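Local coordinates for putative host cell surface-exposed lipoprotein (Streptococcus phage TP-J34, PDB 4EQQ) that probably excludes superinfecting phages from the host cell, with the phage tape measure protein identified as its target, the chain here being the ectodomain of the lipoprotein, at residues I60-Q65 with Q96-Y101; E35-L40 with Y53-S58; E68-Y73 with D86-F91. All coordinates share one frame; numbering follows the deposited sequence.

Interaction 1 of 3, residues I60-Q65 with Q96-Y101; sequences IDYNKQ and QEEADY
Asn63 sits in the angle between Glu98 and Tyr101, and this is the tight part of the contact. Asn63 OD1 lies 3.3 Å from CG of Glu98. The two side chains cross at about a right angle, with amide and carboxylate planes 76° apart. On the other flank, CB of Asn63 lies 3.7 Å from CD2 of Tyr101. Tyr101 CD2 is also 3.4 Å from the backbone O of Asn63, which meets the tyrosine at its edge, near the ring plane. Tyr101 has CG turned anti to its own backbone N (chi1 167°), and this carries the ring alongside the first turn of helix 62-77.

The contact joins the start of that helix to helix 96-104. Both lie in the second of the two lipoprotein repeats in the sequence of this helix-turn-helix ectodomain. The Glu98 chain is extended beyond CG and reaches Tyr62, with Glu98 OE1 3.4 Å from Tyr62 CB. Glu98 OE2 accepts from the backbone N of Thr95. Tyr62 OH bonds to Val55 O.

The other side is looser and wet. Asp61 is the N-cap of helix 62-77. Its OD1 takes weak bonds from the backbone N of Asn63 and of Lys64. A water donates to Asp61 OD2 at 3.2 Å and makes a weak bond with Tyr101 OH at 3.4 Å.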
loop_
_atom_site.group_PDB
_atom_site.type_symbol
_atom_site.label_atom_id
_atom_site.label_comp_id
_atom_site.label_asym_id
_atom_site.label_seq_id
_atom_site.Cartn_x
_atom_site.Cartn_y
_atom_site.Cartn_z
ATOM N N ILE A 60 -10.177 -7.123 -11.823
ATOM C CA ILE A 60 -10.029 -6.516 -10.491
ATOM C C ILE A 60 -11.358 -6.031 -9.942
ATOM O O ILE A 60 -12.102 -5.328 -10.634
ATOM C CB ILE A 60 -8.924 -5.416 -10.448
ATOM C CG1 ILE A 60 -7.546 -5.992 -10.845
ATOM C CG2 ILE A 60 -8.870 -4.729 -9.061
ATOM C CD1 ILE A 60 -6.567 -4.976 -11.308
ATOM N N ASP A 61 -11.636 -6.398 -8.683
ATOM C CA ASP A 61 -12.799 -5.922 -7.962
ATOM C C ASP A 61 -12.295 -4.740 -7.094
ATOM O O ASP A 61 -11.701 -4.948 -6.038
ATOM C CB ASP A 61 -13.412 -7.037 -7.086
ATOM C CG ASP A 61 -14.741 -6.631 -6.452
ATOM O OD1 ASP A 61 -14.990 -5.414 -6.317
ATOM O OD2 ASP A 61 -15.543 -7.532 -6.121
ATOM N N TYR A 62 -12.565 -3.509 -7.541
ATOM C CA TYR A 62 -12.148 -2.292 -6.844
ATOM C C TYR A 62 -12.872 -2.048 -5.522
ATOM O O TYR A 62 -12.339 -1.328 -4.673
ATOM C CB TYR A 62 -12.182 -1.089 -7.785
ATOM C CG TYR A 62 -11.137 -1.208 -8.870
ATOM C CD1 TYR A 62 -9.783 -1.022 -8.587
ATOM C CD2 TYR A 62 -11.490 -1.557 -10.168
ATOM C CE1 TYR A 62 -8.813 -1.176 -9.572
ATOM C CE2 TYR A 62 -10.531 -1.682 -11.170
ATOM C CZ TYR A 62 -9.196 -1.499 -10.866
ATOM O OH TYR A 62 -8.267 -1.593 -11.871
ATOM N N ASN A 63 -14.055 -2.690 -5.318
ATOM C CA ASN A 63 -14.770 -2.611 -4.032
ATOM C C ASN A 63 -13.933 -3.366 -3.003
ATOM O O ASN A 63 -13.788 -2.913 -1.872
ATOM C CB ASN A 63 -16.155 -3.275 -4.117
ATOM C CG ASN A 63 -17.136 -2.500 -4.948
ATOM O OD1 ASN A 63 -17.277 -1.307 -4.789
ATOM N ND2 ASN A 63 -17.861 -3.167 -5.823
ATOM N N LYS A 64 -13.417 -4.541 -3.396
ATOM C CA LYS A 64 -12.568 -5.395 -2.548
ATOM C C LYS A 64 -11.205 -4.702 -2.299
ATOM O O LYS A 64 -10.672 -4.780 -1.189
ATOM C CB LYS A 64 -12.413 -6.776 -3.210
ATOM C CG LYS A 64 -11.228 -7.619 -2.748
ATOM C CD LYS A 64 -11.452 -8.244 -1.396
ATOM C CE LYS A 64 -10.416 -9.294 -1.099
ATOM N NZ LYS A 64 -10.697 -9.931 0.203
ATOM N N GLN A 65 -10.663 -4.005 -3.318
ATOM C CA GLN A 65 -9.413 -3.250 -3.171
ATOM C C GLN A 65 -9.603 -2.153 -2.113
ATOM O O GLN A 65 -8.727 -1.951 -1.281
ATOM C CB GLN A 65 -8.995 -2.592 -4.508
ATOM C CG GLN A 65 -8.587 -3.569 -5.601
ATOM C CD GLN A 65 -7.395 -4.389 -5.208
ATOM O OE1 GLN A 65 -7.490 -5.592 -5.013
ATOM N NE2 GLN A 65 -6.252 -3.760 -5.090
ATOM N N GLN A 96 -16.797 6.986 -4.641
ATOM C CA GLN A 96 -17.548 7.104 -3.380
ATOM C C GLN A 96 -18.211 5.779 -2.959
ATOM O O GLN A 96 -18.198 5.433 -1.779
ATOM C CB GLN A 96 -18.597 8.228 -3.470
ATOM C CG GLN A 96 -19.199 8.605 -2.105
ATOM C CD GLN A 96 -18.170 9.227 -1.191
ATOM O OE1 GLN A 96 -17.526 10.206 -1.548
ATOM N NE2 GLN A 96 -17.980 8.658 -0.005
ATOM N N GLU A 97 -18.765 5.036 -3.930
ATOM C CA GLU A 97 -19.420 3.741 -3.694
ATOM C C GLU A 97 -18.432 2.681 -3.217
ATOM O O GLU A 97 -18.760 1.909 -2.326
ATOM C CB GLU A 97 -20.133 3.264 -4.963
ATOM C CG GLU A 97 -21.042 4.350 -5.492
ATOM C CD GLU A 97 -22.387 3.908 -6.025
ATOM O OE1 GLU A 97 -22.569 2.704 -6.322
ATOM O OE2 GLU A 97 -23.243 4.800 -6.203
ATOM N N GLU A 98 -17.220 2.662 -3.785
ATOM C CA GLU A 98 -16.166 1.730 -3.332
ATOM C C GLU A 98 -15.784 2.038 -1.874
ATOM O O GLU A 98 -15.677 1.123 -1.062
ATOM C CB GLU A 98 -14.928 1.832 -4.227
ATOM C CG GLU A 98 -15.144 1.148 -5.570
ATOM C CD GLU A 98 -14.320 1.666 -6.729
ATOM O OE1 GLU A 98 -14.635 1.294 -7.880
ATOM O OE2 GLU A 98 -13.366 2.442 -6.497
ATOM N N ALA A 99 -15.607 3.338 -1.545
ATOM C CA ALA A 99 -15.243 3.789 -0.202
ATOM C C ALA A 99 -16.390 3.522 0.784
ATOM O O ALA A 99 -16.125 3.071 1.897
ATOM C CB ALA A 99 -14.883 5.271 -0.220
ATOM N N ASP A 100 -17.659 3.735 0.358
ATOM C CA ASP A 100 -18.821 3.474 1.216
ATOM C C ASP A 100 -18.901 1.994 1.548
ATOM O O ASP A 100 -19.088 1.644 2.713
ATOM C CB ASP A 100 -20.136 3.957 0.562
ATOM C CG ASP A 100 -20.266 5.466 0.406
ATOM O OD1 ASP A 100 -19.511 6.210 1.088
ATOM O OD2 ASP A 100 -21.085 5.903 -0.430
ATOM N N TYR A 101 -18.712 1.124 0.527
ATOM C CA TYR A 101 -18.701 -0.327 0.718
ATOM C C TYR A 101 -17.563 -0.729 1.682
ATOM O O TYR A 101 -17.773 -1.542 2.592
ATOM C CB TYR A 101 -18.546 -1.052 -0.635
ATOM C CG TYR A 101 -18.215 -2.520 -0.488
ATOM C CD1 TYR A 101 -19.212 -3.461 -0.244
ATOM C CD2 TYR A 101 -16.896 -2.964 -0.552
ATOM C CE1 TYR A 101 -18.903 -4.810 -0.047
ATOM C CE2 TYR A 101 -16.577 -4.313 -0.374
ATOM C CZ TYR A 101 -17.585 -5.232 -0.129
ATOM O OH TYR A 101 -17.269 -6.555 0.041
HETATM O O HOH W 1 -16.764 -7.570 -3.160
#

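Interaction 2 of 3, residues E35-L40 with Y53-S58; sequences ELRSQL and YAVENS
Val55 of helix 48-57 packs against Leu36 and Arg37 of helix 33-42, two successive helices of the helix-turn-helix ectodomain. The short helical segments run largely antiparallel, at 141°, with axes 9.4 Å apart at their closest.

Apolar packing fills the inner side. Val55 CG1 meets CG of Leu36 at 3.8 Å, and the two side chains slide past each other in opposite directions. Val55 CG1 also presses on the Arg37 backbone, 3.5 Å from Arg37 N. One turn on from Leu36, Leu40 CD1 touches CB of Ala54 at 3.8 Å.

Charged groups line the outer side. The other methyl of Val55, CG2, lies over one face of the Arg37 guanidinium, 3.7 Å from Arg37 NH1. The arginine chain bends at chi3 (-58°), which brings the flat group across the valine. Salt bridges from NH1 to Asp52 and from NE to Glu34 probably fix its rotation. A water at the guanidinium edge, in plane, accepts from Arg37 NH2 at 2.9 Å and donates to Glu56 OE2. That oxygen also forms a salt bridge with Lys33.

Two side-chain hydrogen bonds lie within 53-58. Asn57 ND2 donates to Tyr53 O and lies over one face of the Tyr53 ring, offset toward its rim. Ser58 OG donates to Ala54 O at 2.6 Å, tilted 28° from the carbonyl plane.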
loop_
_atom_site.group_PDB
_atom_site.type_symbol
_atom_site.label_atom_id
_atom_site.label_comp_id
_atom_site.label_asym_id
_atom_site.label_seq_id
_atom_site.Cartn_x
_atom_site.Cartn_y
_atom_site.Cartn_z
ATOM N N GLU A 35 -5.074 4.885 -9.136
ATOM C CA GLU A 35 -3.723 4.648 -8.614
ATOM C C GLU A 35 -2.970 3.641 -9.490
ATOM O O GLU A 35 -1.813 3.869 -9.864
ATOM C CB GLU A 35 -3.789 4.154 -7.175
ATOM C CG GLU A 35 -3.961 5.307 -6.207
ATOM C CD GLU A 35 -4.193 4.899 -4.769
ATOM O OE1 GLU A 35 -4.791 3.822 -4.529
ATOM O OE2 GLU A 35 -3.828 5.698 -3.877
ATOM N N LEU A 36 -3.659 2.563 -9.864
ATOM C CA LEU A 36 -3.119 1.494 -10.704
ATOM C C LEU A 36 -2.818 1.993 -12.116
ATOM O O LEU A 36 -1.758 1.686 -12.664
ATOM C CB LEU A 36 -4.086 0.295 -10.719
ATOM C CG LEU A 36 -3.658 -0.903 -11.586
ATOM C CD1 LEU A 36 -2.303 -1.485 -11.121
ATOM C CD2 LEU A 36 -4.723 -1.959 -11.579
ATOM N N ARG A 37 -3.716 2.831 -12.667
ATOM C CA ARG A 37 -3.566 3.416 -13.998
ATOM C C ARG A 37 -2.277 4.231 -14.079
ATOM O O ARG A 37 -1.522 4.118 -15.055
ATOM C CB ARG A 37 -4.784 4.314 -14.320
ATOM C CG ARG A 37 -4.883 4.708 -15.793
ATOM C CD ARG A 37 -5.797 5.923 -16.010
ATOM N NE ARG A 37 -7.159 5.699 -15.518
ATOM C CZ ARG A 37 -8.091 5.003 -16.159
ATOM N NH1 ARG A 37 -7.821 4.437 -17.329
ATOM N NH2 ARG A 37 -9.287 4.835 -15.619
ATOM N N SER A 38 -2.055 5.073 -13.054
ATOM C CA SER A 38 -0.886 5.931 -12.903
ATOM C C SER A 38 0.380 5.073 -12.667
ATOM O O SER A 38 1.396 5.308 -13.309
ATOM C CB SER A 38 -1.111 6.919 -11.767
ATOM O OG SER A 38 0.064 7.681 -11.534
ATOM N N GLN A 39 0.299 4.045 -11.798
ATOM C CA GLN A 39 1.421 3.144 -11.513
ATOM C C GLN A 39 1.973 2.472 -12.793
ATOM O O GLN A 39 3.190 2.463 -13.003
ATOM C CB GLN A 39 0.997 2.067 -10.502
ATOM C CG GLN A 39 2.104 1.057 -10.164
ATOM C CD GLN A 39 3.195 1.613 -9.272
ATOM O OE1 GLN A 39 3.011 2.598 -8.564
ATOM N NE2 GLN A 39 4.355 0.969 -9.262
ATOM N N LEU A 40 1.077 1.893 -13.625
ATOM C CA LEU A 40 1.477 1.195 -14.855
ATOM C C LEU A 40 2.219 2.096 -15.841
ATOM O O LEU A 40 3.137 1.638 -16.522
ATOM C CB LEU A 40 0.286 0.491 -15.531
ATOM C CG LEU A 40 -0.355 -0.671 -14.750
ATOM C CD1 LEU A 40 -1.728 -1.015 -15.324
ATOM C CD2 LEU A 40 0.557 -1.941 -14.715
ATOM N N TYR A 53 -6.300 -0.100 -20.776
ATOM C CA TYR A 53 -6.834 -1.436 -21.057
ATOM C C TYR A 53 -6.697 -2.338 -19.821
ATOM O O TYR A 53 -7.667 -2.995 -19.434
ATOM C CB TYR A 53 -6.102 -2.083 -22.243
ATOM C CG TYR A 53 -6.552 -3.506 -22.511
ATOM C CD1 TYR A 53 -7.696 -3.760 -23.269
ATOM C CD2 TYR A 53 -5.850 -4.592 -21.999
ATOM C CE1 TYR A 53 -8.131 -5.064 -23.496
ATOM C CE2 TYR A 53 -6.285 -5.899 -22.208
ATOM C CZ TYR A 53 -7.417 -6.130 -22.971
ATOM O OH TYR A 53 -7.832 -7.415 -23.221
ATOM N N ALA A 54 -5.482 -2.404 -19.232
ATOM C CA ALA A 54 -5.221 -3.251 -18.063
ATOM C C ALA A 54 -6.120 -2.955 -16.840
ATOM O O ALA A 54 -6.634 -3.888 -16.236
ATOM C CB ALA A 54 -3.748 -3.187 -17.671
ATOM N N VAL A 55 -6.353 -1.680 -16.499
ATOM C CA VAL A 55 -7.180 -1.361 -15.308
ATOM C C VAL A 55 -8.629 -1.854 -15.399
ATOM O O VAL A 55 -9.228 -2.142 -14.366
ATOM C CB VAL A 55 -7.090 0.109 -14.830
ATOM C CG1 VAL A 55 -5.647 0.488 -14.477
ATOM C CG2 VAL A 55 -7.703 1.070 -15.854
ATOM N N GLU A 56 -9.156 -1.997 -16.631
ATOM C CA GLU A 56 -10.529 -2.452 -16.910
ATOM C C GLU A 56 -10.662 -3.940 -17.228
ATOM O O GLU A 56 -11.769 -4.488 -17.128
ATOM C CB GLU A 56 -11.120 -1.648 -18.105
ATOM C CG GLU A 56 -11.374 -0.168 -17.816
ATOM C CD GLU A 56 -12.396 0.163 -16.743
ATOM O OE1 GLU A 56 -13.145 -0.742 -16.310
ATOM O OE2 GLU A 56 -12.462 1.348 -16.352
ATOM N N ASN A 57 -9.555 -4.585 -17.651
ATOM C CA ASN A 57 -9.569 -5.953 -18.162
ATOM C C ASN A 57 -8.726 -6.975 -17.403
ATOM O O ASN A 57 -8.344 -8.000 -17.973
ATOM C CB ASN A 57 -9.211 -5.910 -19.662
ATOM C CG ASN A 57 -10.247 -5.171 -20.486
ATOM O OD1 ASN A 57 -11.301 -5.716 -20.811
ATOM N ND2 ASN A 57 -9.991 -3.901 -20.804
ATOM N N SER A 58 -8.481 -6.733 -16.104
ATOM C CA SER A 58 -7.688 -7.633 -15.281
ATOM C C SER A 58 -8.512 -8.382 -14.229
ATOM O O SER A 58 -7.931 -9.059 -13.377
ATOM C CB SER A 58 -6.534 -6.873 -14.628
ATOM O OG SER A 58 -5.719 -6.282 -15.622
HETATM O O HOH W 2 -11.445 3.554 -16.997
#

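Interaction 3 of 3, residues E68-Y73 with D86-F91; sequences EKAKQY and DQLVSF. With SO4 (sulfate ion), chain D.
Leu88 reaches across to helix 62-77 with both of its methyl groups. Leu88 CD1 rests 4.0 Å from CB of Ala70. Leu88 CD2 lies 3.9 Å from CE2 of Tyr73 and equally near CB of Lys69. The Leu88 side chain runs in the opposite direction to each of the Lys69 and Tyr73 side chains as it passes them. Beside it, Gln87 CG meets CE2 of Tyr73 at 3.7 Å. These two side chains cross at about a right angle, and their ring and amide planes are perpendicular. The bend of Gln87 at chi2 (71°) turns its amide aside after CG has met the ring. A water joins the polar ends of this pair: it accepts from Gln87 NE2 and donates to Tyr73 OH at 3.2 Å.

The next shell holds the tyrosine hydroxyl. Lys69 NZ donates to Tyr73 OH at 3.0 Å. Asp92 holds both groups, with OD2 hydrogen-bonded to Tyr73 OH and OD1 in a salt bridge with Lys69. Lys69 bends at chi2 and chi4, which carries its ammonium group to the hydroxyl of Tyr73, one turn further along the same helix. Lys69 NZ also donates to O2 of a sulfate at 2.6 Å, an ion that probably came from the crystallisation liquor. Lys69 and Gln72 of the second subunit bind the same sulfate, which thus bridges the two chains, and Phe91 of the second subunit meets the Tyr73 ring with planes at about 85°.

The short segments cross at 120°, as two legs of the helix-turn-helix fold, and 86-91 carries a wider pi-type turn. Helix 96-104 closes over the same core, with Ala102 on Ala70 and Ala99 on Leu88.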
loop_
_atom_site.group_PDB
_atom_site.type_symbol
_atom_site.label_atom_id
_atom_site.label_comp_id
_atom_site.label_asym_id
_atom_site.label_seq_id
_atom_site.Cartn_x
_atom_site.Cartn_y
_atom_site.Cartn_z
ATOM N N GLU A 68 -9.783 -3.711 1.448
ATOM C CA GLU A 68 -8.444 -4.095 1.905
ATOM C C GLU A 68 -7.617 -2.861 2.306
ATOM O O GLU A 68 -6.943 -2.878 3.339
ATOM C CB GLU A 68 -7.725 -4.975 0.860
ATOM C CG GLU A 68 -8.330 -6.372 0.688
ATOM C CD GLU A 68 -8.617 -7.142 1.970
ATOM O OE1 GLU A 68 -9.799 -7.487 2.209
ATOM O OE2 GLU A 68 -7.679 -7.308 2.781
ATOM N N LYS A 69 -7.726 -1.770 1.537
ATOM C CA LYS A 69 -7.017 -0.534 1.884
ATOM C C LYS A 69 -7.602 0.073 3.178
ATOM O O LYS A 69 -6.855 0.568 4.019
ATOM C CB LYS A 69 -7.064 0.492 0.728
ATOM C CG LYS A 69 -6.023 1.605 0.887
ATOM C CD LYS A 69 -4.576 1.049 0.832
ATOM C CE LYS A 69 -3.524 2.086 1.139
ATOM N NZ LYS A 69 -3.542 3.193 0.143
ATOM N N ALA A 70 -8.940 0.035 3.316
ATOM C CA ALA A 70 -9.662 0.545 4.486
ATOM C C ALA A 70 -9.224 -0.211 5.748
ATOM O O ALA A 70 -8.972 0.425 6.768
ATOM C CB ALA A 70 -11.178 0.387 4.284
ATOM N N LYS A 71 -9.098 -1.558 5.667
ATOM C CA LYS A 71 -8.633 -2.394 6.786
ATOM C C LYS A 71 -7.231 -1.979 7.166
ATOM O O LYS A 71 -6.957 -1.813 8.352
ATOM C CB LYS A 71 -8.644 -3.893 6.432
ATOM C CG LYS A 71 -10.037 -4.512 6.301
ATOM C CD LYS A 71 -9.891 -5.954 5.816
ATOM C CE LYS A 71 -11.209 -6.668 5.676
ATOM N NZ LYS A 71 -11.031 -8.006 5.037
ATOM N N GLN A 72 -6.352 -1.760 6.156
ATOM C CA GLN A 72 -4.977 -1.314 6.386
ATOM C C GLN A 72 -4.955 0.012 7.167
ATOM O O GLN A 72 -4.236 0.109 8.162
ATOM C CB GLN A 72 -4.209 -1.195 5.060
ATOM C CG GLN A 72 -2.736 -0.835 5.247
ATOM C CD GLN A 72 -2.001 -0.643 3.938
ATOM O OE1 GLN A 72 -2.224 -1.361 2.960
ATOM N NE2 GLN A 72 -1.098 0.337 3.897
ATOM N N TYR A 73 -5.755 1.016 6.742
ATOM C CA TYR A 73 -5.835 2.312 7.443
ATOM C C TYR A 73 -6.339 2.147 8.873
ATOM O O TYR A 73 -5.822 2.800 9.780
ATOM C CB TYR A 73 -6.728 3.322 6.690
ATOM C CG TYR A 73 -6.142 3.858 5.393
ATOM C CD1 TYR A 73 -4.770 3.969 5.210
ATOM C CD2 TYR A 73 -6.979 4.262 4.350
ATOM C CE1 TYR A 73 -4.235 4.475 4.026
ATOM C CE2 TYR A 73 -6.451 4.747 3.153
ATOM C CZ TYR A 73 -5.083 4.890 3.008
ATOM O OH TYR A 73 -4.565 5.390 1.840
ATOM N N ASP A 86 -13.122 9.352 3.666
ATOM C CA ASP A 86 -12.590 10.550 2.986
ATOM C C ASP A 86 -11.229 10.319 2.372
ATOM O O ASP A 86 -10.977 10.779 1.261
ATOM C CB ASP A 86 -12.552 11.768 3.920
ATOM C CG ASP A 86 -13.914 12.202 4.423
ATOM O OD1 ASP A 86 -14.933 11.780 3.825
ATOM O OD2 ASP A 86 -13.962 12.974 5.409
ATOM N N GLN A 87 -10.348 9.607 3.091
ATOM C CA GLN A 87 -9.007 9.291 2.597
ATOM C C GLN A 87 -9.109 8.460 1.321
ATOM O O GLN A 87 -8.436 8.765 0.340
ATOM C CB GLN A 87 -8.192 8.535 3.668
ATOM C CG GLN A 87 -6.686 8.446 3.343
ATOM C CD GLN A 87 -5.979 9.785 3.475
ATOM O OE1 GLN A 87 -6.460 10.726 4.110
ATOM N NE2 GLN A 87 -4.815 9.901 2.908
ATOM N N LEU A 88 -9.952 7.412 1.329
ATOM C CA LEU A 88 -10.114 6.544 0.147
ATOM C C LEU A 88 -10.558 7.326 -1.093
ATOM O O LEU A 88 -10.047 7.091 -2.191
ATOM C CB LEU A 88 -11.121 5.422 0.443
ATOM C CG LEU A 88 -10.725 4.378 1.503
ATOM C CD1 LEU A 88 -11.941 3.505 1.841
ATOM C CD2 LEU A 88 -9.480 3.521 1.057
ATOM N N VAL A 89 -11.482 8.276 -0.910
ATOM C CA VAL A 89 -12.009 9.090 -2.012
ATOM C C VAL A 89 -11.079 10.226 -2.383
ATOM O O VAL A 89 -10.611 10.265 -3.518
ATOM C CB VAL A 89 -13.461 9.585 -1.739
ATOM C CG1 VAL A 89 -13.960 10.523 -2.845
ATOM C CG2 VAL A 89 -14.409 8.414 -1.584
ATOM N N SER A 90 -10.822 11.164 -1.443
ATOM C CA SER A 90 -10.024 12.366 -1.722
ATOM C C SER A 90 -8.601 12.113 -2.062
ATOM O O SER A 90 -8.059 12.794 -2.937
ATOM C CB SER A 90 -10.090 13.363 -0.567
ATOM O OG SER A 90 -11.448 13.696 -0.332
ATOM N N PHE A 91 -7.970 11.163 -1.355
ATOM C CA PHE A 91 -6.564 10.877 -1.554
ATOM C C PHE A 91 -6.302 9.690 -2.494
ATOM O O PHE A 91 -5.602 9.873 -3.489
ATOM C CB PHE A 91 -5.872 10.712 -0.193
ATOM C CG PHE A 91 -4.370 10.623 -0.246
ATOM C CD1 PHE A 91 -3.592 11.773 -0.285
ATOM C CD2 PHE A 91 -3.730 9.393 -0.231
ATOM C CE1 PHE A 91 -2.203 11.692 -0.347
ATOM C CE2 PHE A 91 -2.339 9.312 -0.259
ATOM C CZ PHE A 91 -1.586 10.467 -0.313
HETATM S S SO4 D . -0.454 4.010 -1.566
HETATM O O1 SO4 D . -0.553 2.863 -2.479
HETATM O O2 SO4 D . -1.025 3.670 -0.270
HETATM O O3 SO4 D . 0.955 4.364 -1.371
HETATM O O4 SO4 D . -1.170 5.156 -2.144
HETATM O O HOH W 3 -2.986 8.011 2.603
#

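How the interactions relate
From the N terminus, interaction 2 comes first and closes the loop between helices 33-42 and 48-57. It is complete before the other two open. The chain then enters helix 62-77, which serves both other contacts. Interaction 1 joins the start of this helix to helix 96-104. Interaction 3 joins its middle to helix 81-91 and nests inside the loop that interaction 1 closes. These two touch where Ala99 packs on Val89. Interactions 1 and 2 meet where the chain passes from helix 48-57 to helix 62-77, with Ile60 packed on Leu36. Interactions 2 and 3 do not touch, but both reach the second subunit.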